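Local coordinates for protein positive phenol-degradative gene regulator (Ralstonia sp. E2, PDB 5FRX) that probably acts as a phenol-responsive, ATP- and DNA-binding activator of phenol-degradation genes, this chain being its zinc- and p-nitrophenol-bound sensor domain, at residues A[171-176]-A[193-198]. Residues are numbered along the deposited sequence; the frame is centred on the assembly and turned at random.
Sequences LYRELE and EQWEDG. With ZN (zinc ion), chain C; NPO (p-nitrophenol), chain D.
Trp195, in the loop after strand 185-191, lays its indole against strand 170-176, one aromatic side chain combining apolar and polar grips. The tight part lies beside Leu171. Leu171 CB packs 3.9 Å from Trp195 CD1. Leu171 CD1 reaches 3.4 Å from Gly198 O. Trp195 NE1 donates to Leu171 O at 3.0 Å, standing above the carbonyl plane; the bend at the hydrogen (131°) is consistent with an N-H shared with Lys190 O. Over one face of the indole runs the aliphatic part of Arg173, whose CG makes a CH-pi contact 3.8 Å from the six-membered ring centroid. The looser, partly exposed side begins where the arginine chain bends at chi3 (72°), carrying the guanidinium past the ring to a salt bridge, Arg173 NH1 to Asp197 OD2 at 2.6 Å. The carboxylate oxygen sits over a guanidinium face, and Glu201 of helix 198-202 supplies a second anion. On the same strand, Tyr172, hydrogen-bonded through its hydroxyl with Thr162, lies beside bound p-nitrophenol, and Glu174 binds zinc with Cys151, Cys177 and Cys185. Two carboxylates around one guanidinium probably favour its positive charge and would help hold loop and helix 198-202 against the sheet's outermost strand.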
ATOM      1  N   LEU A 171     -18.307 -11.064 -10.288  1.00 54.36           N
ATOM      2  CA  LEU A 171     -17.790 -11.421  -8.967  1.00 48.34           C
ATOM      3  C   LEU A 171     -16.837 -12.603  -9.060  1.00 50.29           C
ATOM      4  O   LEU A 171     -17.046 -13.511  -9.860  1.00 50.75           O
ATOM      5  CB  LEU A 171     -18.923 -11.758  -8.004  1.00 48.85           C
ATOM      6  CG  LEU A 171     -20.026 -10.737  -7.752  1.00 53.17           C
ATOM      7  CD1 LEU A 171     -21.021 -11.314  -6.761  1.00 56.02           C
ATOM      8  CD2 LEU A 171     -19.466  -9.425  -7.243  1.00 52.36           C
ATOM      9  N   TYR A 172     -15.786 -12.586  -8.242  1.00 53.22           N
ATOM     10  CA  TYR A 172     -14.908 -13.745  -8.084  1.00 50.28           C
ATOM     11  C   TYR A 172     -14.997 -14.336  -6.684  1.00 50.48           C
ATOM     12  O   TYR A 172     -15.284 -13.630  -5.722  1.00 50.60           O
ATOM     13  CB  TYR A 172     -13.449 -13.384  -8.339  1.00 49.51           C
ATOM     14  CG  TYR A 172     -13.052 -13.033  -9.751  1.00 45.79           C
ATOM     15  CD1 TYR A 172     -13.497 -11.863 -10.357  1.00 44.86           C
ATOM     16  CD2 TYR A 172     -12.184 -13.842 -10.453  1.00 43.79           C
ATOM     17  CE1 TYR A 172     -13.107 -11.532 -11.627  1.00 40.82           C
ATOM     18  CE2 TYR A 172     -11.792 -13.522 -11.723  1.00 45.24           C
ATOM     19  CZ  TYR A 172     -12.249 -12.362 -12.305  1.00 44.46           C
ATOM     20  OH  TYR A 172     -11.831 -12.044 -13.575  1.00 44.96           O
ATOM     21  N   ARG A 173     -14.733 -15.635  -6.587  1.00 53.04           N
ATOM     22  CA  ARG A 173     -14.520 -16.288  -5.308  1.00 48.55           C
ATOM     23  C   ARG A 173     -13.267 -17.130  -5.381  1.00 51.10           C
ATOM     24  O   ARG A 173     -12.963 -17.711  -6.430  1.00 49.36           O
ATOM     25  CB  ARG A 173     -15.701 -17.161  -4.927  1.00 56.41           C
ATOM     26  CG  ARG A 173     -17.035 -16.458  -5.012  1.00 64.76           C
ATOM     27  CD  ARG A 173     -18.042 -17.131  -4.095  1.00 72.46           C
ATOM     28  NE  ARG A 173     -17.719 -16.846  -2.703  1.00 80.01           N
ATOM     29  CZ  ARG A 173     -18.377 -15.967  -1.960  1.00 77.69           C
ATOM     30  NH1 ARG A 173     -19.406 -15.302  -2.478  1.00 69.79           N
ATOM     31  NH2 ARG A 173     -18.009 -15.765  -0.699  1.00 75.62           N
ATOM     32  N   GLU A 174     -12.526 -17.166  -4.274  1.00 54.63           N
ATOM     33  CA  GLU A 174     -11.409 -18.085  -4.112  1.00 48.99           C
ATOM     34  C   GLU A 174     -11.963 -19.474  -3.858  1.00 48.92           C
ATOM     35  O   GLU A 174     -12.726 -19.674  -2.925  1.00 53.14           O
ATOM     36  CB  GLU A 174     -10.502 -17.673  -2.945  1.00 49.93           C
ATOM     37  CG  GLU A 174      -9.672 -16.426  -3.138  1.00 44.60           C
ATOM     38  CD  GLU A 174      -8.581 -16.283  -2.081  1.00 45.82           C
ATOM     39  OE1 GLU A 174      -7.499 -16.886  -2.236  1.00 46.38           O
ATOM     40  OE2 GLU A 174      -8.816 -15.564  -1.088  1.00 46.78           O
ATOM     41  N   LEU A 175     -11.587 -20.433  -4.688  1.00 51.70           N
ATOM     42  CA  LEU A 175     -12.016 -21.811  -4.486  1.00 55.93           C
ATOM     43  C   LEU A 175     -11.089 -22.527  -3.499  1.00 61.03           C
ATOM     44  O   LEU A 175     -11.543 -23.289  -2.643  1.00 62.82           O
ATOM     45  CB  LEU A 175     -12.060 -22.550  -5.822  1.00 53.76           C
ATOM     46  CG  LEU A 175     -12.802 -21.798  -6.935  1.00 57.13           C
ATOM     47  CD1 LEU A 175     -13.114 -22.726  -8.115  1.00 56.09           C
ATOM     48  CD2 LEU A 175     -14.079 -21.148  -6.407  1.00 53.55           C
ATOM     49  N   GLU A 176      -9.790 -22.274  -3.633  1.00 57.20           N
ATOM     50  CA  GLU A 176      -8.786 -22.792  -2.711  1.00 62.93           C
ATOM     51  C   GLU A 176      -7.841 -21.647  -2.356  1.00 63.81           C
ATOM     52  O   GLU A 176      -7.623 -20.740  -3.174  1.00 59.45           O
ATOM     53  CB  GLU A 176      -8.019 -23.970  -3.328  1.00 68.16           C
ATOM     54  CG  GLU A 176      -8.889 -24.942  -4.150  1.00 71.90           C
ATOM     55  CD  GLU A 176      -9.490 -26.082  -3.323  1.00 79.48           C
ATOM     56  OE1 GLU A 176      -9.428 -26.028  -2.072  1.00 75.96           O
ATOM     57  OE2 GLU A 176     -10.020 -27.042  -3.930  1.00 80.48           O
ATOM     58  N   GLU A 193     -25.268 -12.787 -11.627  1.00 67.03           N
ATOM     59  CA  GLU A 193     -26.427 -13.690 -11.545  1.00 66.99           C
ATOM     60  C   GLU A 193     -26.075 -15.181 -11.683  1.00 67.13           C
ATOM     61  O   GLU A 193     -26.788 -16.036 -11.146  1.00 70.96           O
ATOM     62  CB  GLU A 193     -27.475 -13.316 -12.603  1.00 71.32           C
ATOM     63  CG  GLU A 193     -27.047 -13.581 -14.043  1.00 72.63           C
ATOM     64  CD  GLU A 193     -28.202 -13.459 -15.030  1.00 79.79           C
ATOM     65  OE1 GLU A 193     -29.331 -13.125 -14.606  1.00 75.64           O
ATOM     66  OE2 GLU A 193     -27.982 -13.697 -16.235  1.00 88.16           O
ATOM     67  N   GLN A 194     -24.990 -15.491 -12.395  1.00 62.77           N
ATOM     68  CA  GLN A 194     -24.470 -16.862 -12.476  1.00 61.51           C
ATOM     69  C   GLN A 194     -23.976 -17.382 -11.117  1.00 60.22           C
ATOM     70  O   GLN A 194     -23.435 -18.485 -11.047  1.00 63.78           O
ATOM     71  CB  GLN A 194     -23.316 -16.962 -13.500  1.00 61.30           C
ATOM     72  CG  GLN A 194     -23.699 -16.899 -14.993  1.00 62.88           C
ATOM     73  CD  GLN A 194     -22.498 -17.064 -15.951  1.00 67.74           C
ATOM     74  OE1 GLN A 194     -21.558 -17.809 -15.674  1.00 69.07           O
ATOM     75  NE2 GLN A 194     -22.538 -16.362 -17.084  1.00 71.98           N
ATOM     76  N   TRP A 195     -24.134 -16.581 -10.057  1.00 62.03           N
ATOM     77  CA  TRP A 195     -23.699 -16.945  -8.693  1.00 65.74           C
ATOM     78  C   TRP A 195     -24.902 -17.154  -7.802  1.00 69.39           C
ATOM     79  O   TRP A 195     -25.757 -16.280  -7.708  1.00 68.78           O
ATOM     80  CB  TRP A 195     -22.811 -15.865  -8.031  1.00 61.62           C
ATOM     81  CG  TRP A 195     -21.414 -15.765  -8.535  1.00 58.05           C
ATOM     82  CD1 TRP A 195     -20.918 -14.814  -9.367  1.00 51.30           C
ATOM     83  CD2 TRP A 195     -20.316 -16.639  -8.224  1.00 59.16           C
ATOM     84  NE1 TRP A 195     -19.597 -15.053  -9.620  1.00 54.18           N
ATOM     85  CE2 TRP A 195     -19.201 -16.165  -8.927  1.00 52.57           C
ATOM     86  CE3 TRP A 195     -20.178 -17.780  -7.429  1.00 55.95           C
ATOM     87  CZ2 TRP A 195     -17.963 -16.786  -8.860  1.00 54.72           C
ATOM     88  CZ3 TRP A 195     -18.954 -18.395  -7.366  1.00 58.64           C
ATOM     89  CH2 TRP A 195     -17.858 -17.896  -8.073  1.00 56.97           C
ATOM     90  N   GLU A 196     -24.942 -18.285  -7.109  1.00 72.99           N
ATOM     91  CA  GLU A 196     -26.042 -18.565  -6.203  1.00 72.47           C
ATOM     92  C   GLU A 196     -26.101 -17.488  -5.113  1.00 73.07           C
ATOM     93  O   GLU A 196     -27.147 -16.860  -4.917  1.00 72.26           O
ATOM     94  CB  GLU A 196     -25.889 -19.972  -5.612  1.00 77.85           C
ATOM     95  CG  GLU A 196     -27.078 -20.467  -4.817  1.00 78.02           C
ATOM     96  CD  GLU A 196     -28.208 -20.988  -5.684  1.00 90.03           C
ATOM     97  OE1 GLU A 196     -28.044 -21.026  -6.925  1.00 94.90           O
ATOM     98  OE2 GLU A 196     -29.264 -21.363  -5.120  1.00 91.32           O
ATOM     99  N   ASP A 197     -24.970 -17.253  -4.438  1.00 73.43           N
ATOM    100  CA  ASP A 197     -24.889 -16.265  -3.353  1.00 71.71           C
ATOM    101  C   ASP A 197     -24.442 -14.892  -3.848  1.00 69.10           C
ATOM    102  O   ASP A 197     -23.979 -14.059  -3.066  1.00 70.99           O
ATOM    103  CB  ASP A 197     -23.940 -16.746  -2.234  1.00 75.47           C
ATOM    104  CG  ASP A 197     -22.471 -16.783  -2.661  1.00 75.39           C
ATOM    105  OD1 ASP A 197     -22.195 -17.104  -3.840  1.00 71.16           O
ATOM    106  OD2 ASP A 197     -21.594 -16.504  -1.805  1.00 76.17           O
ATOM    107  N   GLY A 198     -24.609 -14.660  -5.145  1.00 72.52           N
ATOM    108  CA  GLY A 198     -24.127 -13.450  -5.793  1.00 66.64           C
ATOM    109  C   GLY A 198     -24.754 -12.168  -5.294  1.00 68.53           C
ATOM    110  O   GLY A 198     -24.148 -11.103  -5.373  1.00 71.73           O
TER
HETATM  111 ZN    ZN C1209      -5.834 -16.913  -1.228  1.00 48.78          ZN
HETATM  112  C1  NPO D1210      -7.989 -10.946 -13.062  1.00 44.71           C
HETATM  113  C2  NPO D1210      -7.876 -12.210 -12.529  1.00 38.78           C
HETATM  114  C3  NPO D1210      -6.953 -12.453 -11.539  1.00 47.02           C
HETATM  115  C4  NPO D1210      -6.141 -11.431 -11.077  1.00 43.43           C
HETATM  116  C5  NPO D1210      -6.245 -10.159 -11.611  1.00 43.09           C
HETATM  117  C6  NPO D1210      -7.184  -9.911 -12.602  1.00 42.52           C
HETATM  118  OH  NPO D1210      -5.210 -11.703 -10.076  1.00 40.54           O
HETATM  119  N1  NPO D1210      -8.967 -10.712 -14.074  1.00 51.19           N
HETATM  120  O2  NPO D1210      -9.344  -9.428 -14.337  1.00 45.65           O
HETATM  121  O3  NPO D1210      -9.509 -11.647 -14.667  1.00 49.88           O